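Local atomic coordinates of multicopper oxidase type 1 (Nitrosomonas europaea, PDB entry 3G5W), a protein that probably oxidises substrates through copper centres, as a two-domain multicopper oxidase of the laccase type carrying a blue copper and copper-oxygen clusters. Residues A[20-25]-A[149-154]; A[139-144]-A[167-172]; A[143-148]-A[196-201]; A[200-205]-A[228-233]. One frame throughout, in Å; residues are numbered along the deposited sequence.

In the fold
From the N terminus, strand 20-27 of the first cupredoxin domain meets the loop at 149-154 in contact 1, closing the longest loop and joining the two domains. Contact 2 pairs strand 137-146 with the edge strand 166-169. Contacts 2 and 3 cross contact 1 along the chain, since each starts between its two segments and ends beyond them. Contact 3 starts on the same strand as contact 2, sharing L143 and S144, and runs to 196-201, linking one sheet of the second domain to the other. Contact 4 follows contacts 1 and 2 in series, takes over H200 and A201 from contact 3, and closes the excursion through strands 209-214 and 217-225; the far end of 200-205 carries copper ligands.

Contact 1. Residues A[20-25]-A[149-154]; sequences RDFHTF and SWANKP
At the interface of the two cupredoxin domains, F22 on strand 20-27 of the first receives the type I turn W150-K153 of the second on its ring. A151 CA sits over the centre of that ring, 3.5 Å from the centroid and 11° off the normal, a CH-pi contact, while A151 CB packs on CE2 at 3.7 Å. W146 meets the same ring edge-to-face. With an alanine here, the turn would probably lose the flat surface under A151, opening a gap beside W146. The backbone pins the turn as well, H23 N giving a hydrogen bond to A151 O at 2.9 Å. Farther along, P154 lies across two rings: its CG stands over one face of the H23 imidazole, and its CB touches CZ at the edge of F25 at 3.7 Å. R20 bends at chi2 and chi3, so NH1 bonds D21 O at 2.8 Å, salt-bridges D21 OD1 and rests against A151 CB at 3.4 Å. N152 ND2 adds a weak hydrogen bond to D21 OD1, but R13 holds both D21 OD2 and N152 OD1. F25 packs on copper ligands H56 and H111: a second-domain loop on a first-domain strand, an interdomain contact bordering the blue (type 1) copper site.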
loop_
_atom_site.group_PDB
_atom_site.type_symbol
_atom_site.label_atom_id
_atom_site.label_comp_id
_atom_site.label_asym_id
_atom_site.label_seq_id
_atom_site.Cartn_x
_atom_site.Cartn_y
_atom_site.Cartn_z
ATOM N N ARG A 20 6.019 23.181 -16.724
ATOM C CA ARG A 20 6.863 22.267 -15.960
ATOM C C ARG A 20 7.603 21.276 -16.866
ATOM O O ARG A 20 7.044 20.252 -17.288
ATOM C CB ARG A 20 6.050 21.561 -14.855
ATOM C CG ARG A 20 6.768 20.453 -14.078
ATOM C CD ARG A 20 8.273 20.677 -13.921
ATOM N NE ARG A 20 8.588 21.831 -13.100
ATOM C CZ ARG A 20 9.698 22.558 -13.195
ATOM N NH1 ARG A 20 10.633 22.290 -14.100
ATOM N NH2 ARG A 20 9.860 23.578 -12.376
ATOM N N ASP A 21 8.862 21.598 -17.161
ATOM C CA ASP A 21 9.709 20.729 -17.965
ATOM C C ASP A 21 10.594 19.847 -17.085
ATOM O O ASP A 21 10.717 20.085 -15.882
ATOM C CB ASP A 21 10.532 21.536 -18.989
ATOM C CG ASP A 21 11.644 22.370 -18.352
ATOM O OD1 ASP A 21 11.623 22.615 -17.127
ATOM O OD2 ASP A 21 12.548 22.800 -19.098
ATOM N N PHE A 22 11.184 18.815 -17.684
ATOM C CA PHE A 22 12.076 17.920 -16.958
ATOM C C PHE A 22 13.192 17.417 -17.867
ATOM O O PHE A 22 12.961 17.162 -19.043
ATOM C CB PHE A 22 11.291 16.733 -16.387
ATOM C CG PHE A 22 11.513 16.515 -14.917
ATOM C CD1 PHE A 22 12.575 15.735 -14.465
ATOM C CD2 PHE A 22 10.671 17.104 -13.984
ATOM C CE1 PHE A 22 12.783 15.542 -13.098
ATOM C CE2 PHE A 22 10.868 16.914 -12.620
ATOM C CZ PHE A 22 11.931 16.133 -12.180
ATOM N N HIS A 23 14.391 17.278 -17.305
ATOM C CA HIS A 23 15.536 16.698 -17.997
ATOM C C HIS A 23 15.473 15.175 -17.829
ATOM O O HIS A 23 15.414 14.669 -16.704
ATOM C CB HIS A 23 16.833 17.257 -17.402
ATOM C CG HIS A 23 18.072 16.907 -18.169
ATOM N ND1 HIS A 23 18.374 15.621 -18.568
ATOM C CD2 HIS A 23 19.109 17.677 -18.573
ATOM C CE1 HIS A 23 19.534 15.621 -19.203
ATOM N NE2 HIS A 23 19.997 16.856 -19.225
ATOM N N THR A 24 15.465 14.455 -18.945
ATOM C CA THR A 24 15.347 13.000 -18.928
ATOM C C THR A 24 16.457 12.329 -19.728
ATOM O O THR A 24 17.051 12.938 -20.631
ATOM C CB THR A 24 13.975 12.516 -19.480
ATOM O OG1 THR A 24 13.842 12.890 -20.860
ATOM C CG2 THR A 24 12.814 13.089 -18.671
ATOM N N PHE A 25 16.728 11.069 -19.386
ATOM C CA PHE A 25 17.620 10.214 -20.160
ATOM C C PHE A 25 16.732 9.210 -20.881
ATOM O O PHE A 25 16.487 8.107 -20.391
ATOM C CB PHE A 25 18.639 9.495 -19.257
ATOM C CG PHE A 25 19.266 10.380 -18.204
ATOM C CD1 PHE A 25 19.730 11.652 -18.520
ATOM C CD2 PHE A 25 19.411 9.927 -16.896
ATOM C CE1 PHE A 25 20.309 12.466 -17.548
ATOM C CE2 PHE A 25 19.999 10.740 -15.914
ATOM C CZ PHE A 25 20.438 12.009 -16.246
ATOM N N SER A 149 12.230 19.950 -7.940
ATOM C CA SER A 149 13.474 20.613 -7.515
ATOM C C SER A 149 14.701 20.060 -8.244
ATOM O O SER A 149 15.729 20.732 -8.321
ATOM C CB SER A 149 13.662 20.517 -6.002
ATOM O OG SER A 149 14.007 19.197 -5.618
ATOM N N TRP A 150 14.588 18.850 -8.796
ATOM C CA TRP A 150 15.691 18.240 -9.547
ATOM C C TRP A 150 15.472 18.237 -11.061
ATOM O O TRP A 150 16.265 17.648 -11.801
ATOM C CB TRP A 150 15.970 16.811 -9.060
ATOM C CG TRP A 150 16.251 16.713 -7.582
ATOM C CD1 TRP A 150 15.455 16.129 -6.636
ATOM C CD2 TRP A 150 17.403 17.214 -6.886
ATOM N NE1 TRP A 150 16.038 16.234 -5.396
ATOM C CE2 TRP A 150 17.232 16.899 -5.518
ATOM C CE3 TRP A 150 18.561 17.901 -7.284
ATOM C CZ2 TRP A 150 18.176 17.245 -4.542
ATOM C CZ3 TRP A 150 19.507 18.246 -6.311
ATOM C CH2 TRP A 150 19.305 17.913 -4.954
ATOM N N ALA A 151 14.415 18.912 -11.515
ATOM C CA ALA A 151 14.005 18.886 -12.921
ATOM C C ALA A 151 15.179 19.099 -13.865
ATOM O O ALA A 151 15.375 18.336 -14.809
ATOM C CB ALA A 151 12.911 19.917 -13.186
ATOM N N ASN A 152 15.972 20.128 -13.590
ATOM C CA ASN A 152 17.070 20.466 -14.474
ATOM C C ASN A 152 18.445 20.239 -13.858
ATOM O O ASN A 152 19.405 20.958 -14.144
ATOM C CB ASN A 152 16.875 21.879 -15.019
ATOM C CG ASN A 152 15.745 21.943 -16.035
ATOM O OD1 ASN A 152 15.764 21.233 -17.048
ATOM N ND2 ASN A 152 14.749 22.774 -15.764
ATOM N N LYS A 153 18.529 19.203 -13.030
ATOM C CA LYS A 153 19.777 18.831 -12.377
ATOM C C LYS A 153 20.116 17.347 -12.593
ATOM O O LYS A 153 20.102 16.564 -11.639
ATOM C CB LYS A 153 19.721 19.189 -10.885
ATOM C CG LYS A 153 19.773 20.699 -10.615
ATOM C CD LYS A 153 19.681 21.016 -9.132
ATOM C CE LYS A 153 19.784 22.519 -8.884
ATOM N NZ LYS A 153 21.132 23.066 -9.249
ATOM N N PRO A 154 20.443 16.962 -13.847
ATOM C CA PRO A 154 20.754 15.565 -14.172
ATOM C C PRO A 154 21.947 15.059 -13.366
ATOM O O PRO A 154 22.915 15.793 -13.172
ATOM C CB PRO A 154 21.106 15.619 -15.667
ATOM C CG PRO A 154 21.478 17.033 -15.920
ATOM C CD PRO A 154 20.564 17.822 -15.038
#

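Contact 2. Residues A[139-144]-A[167-172]; sequences YILMLS and YTINAK
The carboxamide of N170 is the flat group that joins the segments: both ends of its edge grip the backbone of strand 137-146, and the CB of M142 lies 3.4 Å from its OD1. ND2 donates to I140 O at 3.0 Å, nearly straight at 170° and within 7° of the amide plane, and OD1 accepts from M142 N at 2.8 Å. The side chain thus continues the strand pairing where the backbone of 167-172 turns away. With CG anti to the carbonyl carbon (chi1 -59°), N170 reaches these two groups while its own N donates to M142 O; F295 O takes a further bond from ND2. The Y167 ring stacks on H257. S144 and T168 form a hydrogen-bonded antiparallel pair, L143 and I169 a non-hydrogen-bonded one. I169 lies side by side with L141 and L143, its CG2 3.7 Å from L141 CB. On the face of S144 and T168, a water donates to M142 O at 2.7 Å, accepts from A171 N and bonds T168 OG1, which also meets W146 NE1. The contact is an antiparallel pairing at a cupredoxin sheet edge, prolonged by N170, which the type I' turn I169-K172 places.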
loop_
_atom_site.group_PDB
_atom_site.type_symbol
_atom_site.label_atom_id
_atom_site.label_comp_id
_atom_site.label_asym_id
_atom_site.label_seq_id
_atom_site.Cartn_x
_atom_site.Cartn_y
_atom_site.Cartn_z
ATOM N N TYR A 139 -5.137 -0.422 -23.477
ATOM C CA TYR A 139 -4.518 0.841 -23.038
ATOM C C TYR A 139 -3.381 0.616 -22.033
ATOM O O TYR A 139 -3.521 -0.182 -21.109
ATOM C CB TYR A 139 -5.566 1.738 -22.367
ATOM C CG TYR A 139 -6.630 2.262 -23.298
ATOM C CD1 TYR A 139 -6.571 3.565 -23.785
ATOM C CD2 TYR A 139 -7.696 1.449 -23.697
ATOM C CE1 TYR A 139 -7.545 4.054 -24.652
ATOM C CE2 TYR A 139 -8.677 1.926 -24.559
ATOM C CZ TYR A 139 -8.592 3.217 -25.042
ATOM O OH TYR A 139 -9.563 3.690 -25.893
ATOM N N ILE A 140 -2.284 1.354 -22.197
ATOM C CA ILE A 140 -1.154 1.281 -21.271
ATOM C C ILE A 140 -1.108 2.588 -20.484
ATOM O O ILE A 140 -1.052 3.665 -21.087
ATOM C CB ILE A 140 0.188 1.058 -22.023
ATOM C CG1 ILE A 140 0.180 -0.306 -22.729
ATOM C CG2 ILE A 140 1.390 1.188 -21.063
ATOM C CD1 ILE A 140 1.292 -0.497 -23.739
ATOM N N LEU A 141 -1.187 2.493 -19.156
ATOM C CA LEU A 141 -1.045 3.666 -18.279
ATOM C C LEU A 141 0.122 3.467 -17.315
ATOM O O LEU A 141 0.033 2.674 -16.366
ATOM C CB LEU A 141 -2.314 3.961 -17.460
ATOM C CG LEU A 141 -3.802 3.825 -17.835
ATOM C CD1 LEU A 141 -4.573 5.030 -17.288
ATOM C CD2 LEU A 141 -4.125 3.597 -19.298
ATOM N N MET A 142 1.203 4.202 -17.555
ATOM C CA MET A 142 2.385 4.141 -16.697
ATOM C C MET A 142 2.370 5.307 -15.713
ATOM O O MET A 142 2.330 6.466 -16.119
ATOM C CB MET A 142 3.664 4.143 -17.545
ATOM C CG MET A 142 3.685 3.014 -18.595
ATOM S SD MET A 142 5.266 2.777 -19.434
ATOM C CE MET A 142 6.190 1.940 -18.149
ATOM N N LEU A 143 2.394 4.982 -14.424
ATOM C CA LEU A 143 2.209 5.971 -13.363
ATOM C C LEU A 143 3.547 6.361 -12.760
ATOM O O LEU A 143 4.321 5.491 -12.357
ATOM C CB LEU A 143 1.296 5.398 -12.267
ATOM C CG LEU A 143 0.004 4.731 -12.763
ATOM C CD1 LEU A 143 -0.705 3.987 -11.631
ATOM C CD2 LEU A 143 -0.922 5.761 -13.420
ATOM N N SER A 144 3.800 7.666 -12.685
ATOM C CA SER A 144 5.083 8.186 -12.209
ATOM C C SER A 144 4.911 9.361 -11.263
ATOM O O SER A 144 3.934 10.107 -11.364
ATOM C CB SER A 144 5.951 8.635 -13.384
ATOM O OG SER A 144 6.381 7.528 -14.144
ATOM N N TYR A 167 2.698 14.429 -10.739
ATOM C CA TYR A 167 2.259 13.042 -10.885
ATOM C C TYR A 167 1.697 12.859 -12.288
ATOM O O TYR A 167 0.911 13.677 -12.751
ATOM C CB TYR A 167 1.219 12.710 -9.801
ATOM C CG TYR A 167 1.722 13.134 -8.448
ATOM C CD1 TYR A 167 2.554 12.295 -7.701
ATOM C CD2 TYR A 167 1.445 14.408 -7.949
ATOM C CE1 TYR A 167 3.066 12.702 -6.468
ATOM C CE2 TYR A 167 1.952 14.822 -6.718
ATOM C CZ TYR A 167 2.756 13.957 -5.987
ATOM O OH TYR A 167 3.265 14.350 -4.770
ATOM N N THR A 168 2.113 11.796 -12.967
ATOM C CA THR A 168 1.808 11.661 -14.394
ATOM C C THR A 168 1.263 10.285 -14.794
ATOM O O THR A 168 1.559 9.284 -14.147
ATOM C CB THR A 168 3.048 11.988 -15.286
ATOM O OG1 THR A 168 4.105 11.059 -15.017
ATOM C CG2 THR A 168 3.559 13.428 -15.064
ATOM N N ILE A 169 0.440 10.268 -15.842
ATOM C CA ILE A 169 0.155 9.052 -16.618
ATOM C C ILE A 169 0.911 9.220 -17.935
ATOM O O ILE A 169 0.685 10.199 -18.656
ATOM C CB ILE A 169 -1.349 8.873 -16.960
ATOM C CG1 ILE A 169 -2.225 8.898 -15.698
ATOM C CG2 ILE A 169 -1.563 7.560 -17.747
ATOM C CD1 ILE A 169 -3.737 8.957 -15.982
ATOM N N ASN A 170 1.822 8.292 -18.229
ATOM C CA ASN A 170 2.668 8.372 -19.441
ATOM C C ASN A 170 3.327 9.747 -19.600
ATOM O O ASN A 170 3.320 10.346 -20.687
ATOM C CB ASN A 170 1.880 7.975 -20.691
ATOM C CG ASN A 170 1.315 6.563 -20.595
ATOM O OD1 ASN A 170 1.748 5.771 -19.759
ATOM N ND2 ASN A 170 0.337 6.249 -21.447
ATOM N N ALA A 171 3.868 10.241 -18.488
ATOM C CA ALA A 171 4.647 11.487 -18.453
ATOM C C ALA A 171 3.870 12.780 -18.727
ATOM O O ALA A 171 4.489 13.813 -18.993
ATOM C CB ALA A 171 5.881 11.391 -19.369
ATOM N N LYS A 172 2.536 12.728 -18.658
ATOM C CA LYS A 172 1.718 13.953 -18.613
ATOM C C LYS A 172 0.818 14.022 -17.386
ATOM O O LYS A 172 0.295 13.007 -16.930
ATOM C CB LYS A 172 0.861 14.125 -19.871
ATOM C CG LYS A 172 1.636 14.139 -21.190
ATOM C CD LYS A 172 2.688 15.248 -21.246
ATOM C CE LYS A 172 2.149 16.531 -21.830
ATOM N NZ LYS A 172 3.235 17.213 -22.617
HETATM O O HOH W 1 4.011 8.621 -16.122
#

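Contact 3. Residues A[143-148]-A[196-201]; sequences LSDWVS and GDHVHA
Strand 137-146 and the loop before strand 200-204 form no beta bridge; their CA atoms come nearest at S144 and G196, 4.1 Å. L143 O and G196 N approach to 2.9 Å, but the angle is too poor for a hydrogen bond. G196 CA packs obliquely against D145 OD2, at 3.4 Å; a CB there would clash with that oxygen. D145 carries the polar side of the contact. Its CG is anti to the carbonyl carbon (chi1 -43°), which turns the carboxylate toward the loop, and OD2 accepts from H198 N at 3.1 Å, the donor lying 46° out of the carboxylate plane. The H200 and D145 side chains approach from opposite directions, ring and carboxylate nearly coplanar, 19° apart, and NE2 gives OD2 a weak hydrogen bond of 3.3 Å. D252 fixes the H200 ring at ND1, with D145 near NE2; two acidic neighbours might favour protonation. L143 CB covers one face of the H200 ring, 4.0 Å from its centroid, and the backbone C of H198 lies over the opposite face. Were D145 an alanine, H198 N would probably lose its acceptor and the NE2 side of H200 its acidic neighbour. H198 in turn bonds H257, and D197 reaches T256 of the second subunit, so this loop also borders the subunit interface. The contact is packing between the two sheets of a cupredoxin beta-sandwich, with a buried aspartate anchoring the loop that leads into the second.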
loop_
_atom_site.group_PDB
_atom_site.type_symbol
_atom_site.label_atom_id
_atom_site.label_comp_id
_atom_site.label_asym_id
_atom_site.label_seq_id
_atom_site.Cartn_x
_atom_site.Cartn_y
_atom_site.Cartn_z
ATOM N N LEU A 143 2.394 4.982 -14.424
ATOM C CA LEU A 143 2.209 5.971 -13.363
ATOM C C LEU A 143 3.547 6.361 -12.760
ATOM O O LEU A 143 4.321 5.491 -12.357
ATOM C CB LEU A 143 1.296 5.398 -12.267
ATOM C CG LEU A 143 0.004 4.731 -12.763
ATOM C CD1 LEU A 143 -0.705 3.987 -11.631
ATOM C CD2 LEU A 143 -0.922 5.761 -13.420
ATOM N N SER A 144 3.800 7.666 -12.685
ATOM C CA SER A 144 5.083 8.186 -12.209
ATOM C C SER A 144 4.911 9.361 -11.263
ATOM O O SER A 144 3.934 10.107 -11.364
ATOM C CB SER A 144 5.951 8.635 -13.384
ATOM O OG SER A 144 6.381 7.528 -14.144
ATOM N N ASP A 145 5.884 9.519 -10.364
ATOM C CA ASP A 145 5.906 10.600 -9.372
ATOM C C ASP A 145 7.223 11.376 -9.509
ATOM O O ASP A 145 8.296 10.771 -9.595
ATOM C CB ASP A 145 5.766 10.001 -7.971
ATOM C CG ASP A 145 4.706 8.907 -7.919
ATOM O OD1 ASP A 145 3.516 9.243 -8.012
ATOM O OD2 ASP A 145 5.062 7.715 -7.811
ATOM N N TRP A 146 7.139 12.706 -9.545
ATOM C CA TRP A 146 8.298 13.534 -9.893
ATOM C C TRP A 146 8.619 14.548 -8.802
ATOM O O TRP A 146 7.715 15.032 -8.126
ATOM C CB TRP A 146 8.064 14.280 -11.217
ATOM C CG TRP A 146 7.630 13.412 -12.379
ATOM C CD1 TRP A 146 6.390 12.854 -12.571
ATOM C CD2 TRP A 146 8.422 13.021 -13.513
ATOM N NE1 TRP A 146 6.368 12.133 -13.746
ATOM C CE2 TRP A 146 7.600 12.216 -14.342
ATOM C CE3 TRP A 146 9.745 13.264 -13.905
ATOM C CZ2 TRP A 146 8.056 11.664 -15.546
ATOM C CZ3 TRP A 146 10.198 12.720 -15.108
ATOM C CH2 TRP A 146 9.354 11.919 -15.910
ATOM N N VAL A 147 9.909 14.863 -8.654
ATOM C CA VAL A 147 10.394 15.886 -7.718
ATOM C C VAL A 147 10.960 17.067 -8.524
ATOM O O VAL A 147 12.084 16.995 -9.028
ATOM C CB VAL A 147 11.478 15.319 -6.763
ATOM C CG1 VAL A 147 11.962 16.390 -5.776
ATOM C CG2 VAL A 147 10.946 14.101 -5.987
ATOM N N SER A 148 10.184 18.145 -8.644
ATOM C CA SER A 148 10.528 19.246 -9.557
ATOM C C SER A 148 11.808 20.019 -9.202
ATOM O O SER A 148 12.412 20.654 -10.078
ATOM C CB SER A 148 9.354 20.217 -9.732
ATOM O OG SER A 148 9.179 21.021 -8.582
ATOM N N GLY A 196 6.428 4.455 -10.646
ATOM C CA GLY A 196 6.824 5.476 -9.684
ATOM C C GLY A 196 7.263 4.977 -8.326
ATOM O O GLY A 196 7.363 3.769 -8.090
ATOM N N ASP A 197 7.514 5.928 -7.432
ATOM C CA ASP A 197 8.015 5.653 -6.085
ATOM C C ASP A 197 6.888 5.445 -5.076
ATOM O O ASP A 197 7.104 4.874 -4.004
ATOM C CB ASP A 197 8.912 6.821 -5.630
ATOM C CG ASP A 197 9.721 6.485 -4.401
ATOM O OD1 ASP A 197 10.727 5.762 -4.534
ATOM O OD2 ASP A 197 9.344 6.939 -3.297
ATOM N N HIS A 198 5.692 5.919 -5.427
ATOM C CA HIS A 198 4.539 5.913 -4.535
ATOM C C HIS A 198 3.544 4.822 -4.916
ATOM O O HIS A 198 3.498 4.374 -6.070
ATOM C CB HIS A 198 3.799 7.254 -4.597
ATOM C CG HIS A 198 4.548 8.406 -3.998
ATOM N ND1 HIS A 198 3.938 9.607 -3.701
ATOM C CD2 HIS A 198 5.846 8.548 -3.643
ATOM C CE1 HIS A 198 4.830 10.439 -3.190
ATOM N NE2 HIS A 198 5.995 9.820 -3.142
ATOM N N VAL A 199 2.750 4.415 -3.932
ATOM C CA VAL A 199 1.550 3.622 -4.168
ATOM C C VAL A 199 0.489 4.537 -4.805
ATOM O O VAL A 199 0.366 5.709 -4.438
ATOM C CB VAL A 199 1.016 3.024 -2.834
ATOM C CG1 VAL A 199 -0.162 2.122 -3.091
ATOM C CG2 VAL A 199 2.115 2.248 -2.112
ATOM N N HIS A 200 -0.249 4.014 -5.777
ATOM C CA HIS A 200 -1.344 4.746 -6.397
ATOM C C HIS A 200 -2.619 3.949 -6.186
ATOM O O HIS A 200 -2.571 2.722 -6.129
ATOM C CB HIS A 200 -1.082 4.945 -7.896
ATOM C CG HIS A 200 0.231 5.600 -8.186
ATOM N ND1 HIS A 200 0.415 6.963 -8.101
ATOM C CD2 HIS A 200 1.434 5.077 -8.519
ATOM C CE1 HIS A 200 1.676 7.251 -8.376
ATOM N NE2 HIS A 200 2.314 6.124 -8.632
ATOM N N ALA A 201 -3.741 4.652 -6.067
ATOM C CA ALA A 201 -5.057 4.026 -5.874
ATOM C C ALA A 201 -5.984 4.421 -7.030
ATOM O O ALA A 201 -6.670 5.445 -6.958
ATOM C CB ALA A 201 -5.643 4.456 -4.548
#

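Contact 4. Residues A[200-205]-A[228-233]; sequences HAIHTH and VLIGPG. With C1O (Cu-O linkage), chain H; C2O (Cu-O-Cu linkage), chain P.
Backbone hydrogen bonds come first: H200 and I230, and then I202 and V228, form hydrogen-bonded antiparallel pairs. I230 N meets H200 O at 2.8 Å and 177°, almost in line with the carbonyl, and H200 N returns the bond to I230 O. At the second pair the bonds between I202 N and V228 O and between V228 N and I202 O are both 2.9 Å, each donor standing well above the plane of the carbonyl it meets. A201 and L229 form the non-hydrogen-bonded pair between them, with CA atoms 4.4 Å apart.

Apolar contacts occupy both faces. On one, L229 CD1 reaches A201 CB at 3.9 Å, its CG being anti to the backbone N (chi1 -160°); P232 of the third subunit packs on A201 here. On the other, I230 CG2 lies against H200 O (3.5 Å), near H200 CB, and looser against I202 CG1, next to L143 of the facing sheet.

Metal bonds lie beyond the paired residues. H203 NE2 binds one copper of the cluster, CU4 of the Cu-O group, at 1.9 Å, and H205 NE2 binds CU2 of the Cu-O-Cu group at 2.0 Å. H59 of the third subunit completes the first pair of ligands; H251 of this chain and H105 of the third subunit join H205 on the second copper. H203 ND1 is held by D226 O, and H205 ND1 by D72 of the third subunit, which probably fixes both rings for coordination. The strand ending in this His-X-His motif belongs to the trinuclear copper site of multicopper oxidases, here built between subunits.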
loop_
_atom_site.group_PDB
_atom_site.type_symbol
_atom_site.label_atom_id
_atom_site.label_comp_id
_atom_site.label_asym_id
_atom_site.label_seq_id
_atom_site.Cartn_x
_atom_site.Cartn_y
_atom_site.Cartn_z
ATOM N N HIS A 200 -0.249 4.014 -5.777
ATOM C CA HIS A 200 -1.344 4.746 -6.397
ATOM C C HIS A 200 -2.619 3.949 -6.186
ATOM O O HIS A 200 -2.571 2.722 -6.129
ATOM C CB HIS A 200 -1.082 4.945 -7.896
ATOM C CG HIS A 200 0.231 5.600 -8.186
ATOM N ND1 HIS A 200 0.415 6.963 -8.101
ATOM C CD2 HIS A 200 1.434 5.077 -8.519
ATOM C CE1 HIS A 200 1.676 7.251 -8.376
ATOM N NE2 HIS A 200 2.314 6.124 -8.632
ATOM N N ALA A 201 -3.741 4.652 -6.067
ATOM C CA ALA A 201 -5.057 4.026 -5.874
ATOM C C ALA A 201 -5.984 4.421 -7.030
ATOM O O ALA A 201 -6.670 5.445 -6.958
ATOM C CB ALA A 201 -5.643 4.456 -4.548
ATOM N N ILE A 202 -5.987 3.625 -8.097
ATOM C CA ILE A 202 -6.659 4.024 -9.328
ATOM C C ILE A 202 -8.144 3.698 -9.261
ATOM O O ILE A 202 -8.539 2.528 -9.233
ATOM C CB ILE A 202 -6.011 3.424 -10.613
ATOM C CG1 ILE A 202 -4.521 3.790 -10.718
ATOM C CG2 ILE A 202 -6.770 3.877 -11.869
ATOM C CD1 ILE A 202 -4.226 5.288 -10.692
ATOM N N HIS A 203 -8.947 4.758 -9.257
ATOM C CA HIS A 203 -10.384 4.649 -9.125
ATOM C C HIS A 203 -11.095 5.049 -10.427
ATOM O O HIS A 203 -10.791 6.094 -11.003
ATOM C CB HIS A 203 -10.841 5.512 -7.944
ATOM C CG HIS A 203 -12.324 5.616 -7.824
ATOM N ND1 HIS A 203 -13.138 4.509 -7.710
ATOM C CD2 HIS A 203 -13.147 6.691 -7.834
ATOM C CE1 HIS A 203 -14.399 4.898 -7.649
ATOM N NE2 HIS A 203 -14.433 6.215 -7.720
ATOM N N THR A 204 -12.017 4.198 -10.893
ATOM C CA THR A 204 -12.806 4.476 -12.101
ATOM C C THR A 204 -14.301 4.630 -11.777
ATOM O O THR A 204 -14.915 3.731 -11.199
ATOM C CB THR A 204 -12.606 3.368 -13.183
ATOM O OG1 THR A 204 -11.206 3.187 -13.443
ATOM C CG2 THR A 204 -13.319 3.739 -14.505
ATOM N N HIS A 205 -14.869 5.776 -12.145
ATOM C CA HIS A 205 -16.298 6.055 -11.941
ATOM C C HIS A 205 -17.179 5.280 -12.917
ATOM O O HIS A 205 -16.769 5.013 -14.045
ATOM C CB HIS A 205 -16.581 7.538 -12.156
ATOM C CG HIS A 205 -16.001 8.441 -11.110
ATOM N ND1 HIS A 205 -16.626 9.605 -10.720
ATOM C CD2 HIS A 205 -14.863 8.361 -10.380
ATOM C CE1 HIS A 205 -15.893 10.208 -9.797
ATOM N NE2 HIS A 205 -14.821 9.469 -9.568
ATOM N N VAL A 228 -8.137 0.309 -7.414
ATOM C CA VAL A 228 -7.025 -0.627 -7.511
ATOM C C VAL A 228 -5.785 -0.028 -6.852
ATOM O O VAL A 228 -5.208 0.934 -7.364
ATOM C CB VAL A 228 -6.691 -0.961 -8.994
ATOM C CG1 VAL A 228 -5.572 -2.004 -9.073
ATOM C CG2 VAL A 228 -7.953 -1.436 -9.759
ATOM N N LEU A 229 -5.374 -0.607 -5.726
ATOM C CA LEU A 229 -4.161 -0.164 -5.046
ATOM C C LEU A 229 -2.952 -0.818 -5.712
ATOM O O LEU A 229 -2.824 -2.055 -5.713
ATOM C CB LEU A 229 -4.229 -0.503 -3.550
ATOM C CG LEU A 229 -3.308 0.285 -2.611
ATOM C CD1 LEU A 229 -3.726 1.748 -2.554
ATOM C CD2 LEU A 229 -3.318 -0.337 -1.202
ATOM N N ILE A 230 -2.089 0.007 -6.309
ATOM C CA ILE A 230 -0.942 -0.482 -7.080
ATOM C C ILE A 230 0.378 0.147 -6.601
ATOM O O ILE A 230 0.507 1.369 -6.512
ATOM C CB ILE A 230 -1.156 -0.333 -8.627
ATOM C CG1 ILE A 230 0.032 -0.920 -9.402
ATOM C CG2 ILE A 230 -1.451 1.119 -9.028
ATOM C CD1 ILE A 230 -0.128 -0.922 -10.906
ATOM N N GLY A 231 1.338 -0.710 -6.266
ATOM C CA GLY A 231 2.611 -0.279 -5.690
ATOM C C GLY A 231 3.740 -0.323 -6.697
ATOM O O GLY A 231 3.591 -0.915 -7.763
ATOM N N PRO A 232 4.881 0.311 -6.368
ATOM C CA PRO A 232 6.036 0.357 -7.272
ATOM C C PRO A 232 6.448 -1.026 -7.789
ATOM O O PRO A 232 6.608 -1.958 -7.007
ATOM C CB PRO A 232 7.137 0.957 -6.391
ATOM C CG PRO A 232 6.394 1.813 -5.426
ATOM C CD PRO A 232 5.145 1.034 -5.108
ATOM N N GLY A 233 6.608 -1.152 -9.105
ATOM C CA GLY A 233 7.026 -2.420 -9.706
ATOM C C GLY A 233 5.888 -3.346 -10.112
ATOM O O GLY A 233 6.055 -4.177 -11.003
HETATM CU CU4 C1O H . -15.926 7.361 -7.296
HETATM O O3 C1O H . -17.862 5.507 -8.159
HETATM CU CU2 C2O P . -13.478 10.401 -8.386
HETATM CU CU3 C2O P . -14.221 8.471 -3.810
HETATM O O1 C2O P . -13.738 9.680 -6.159
#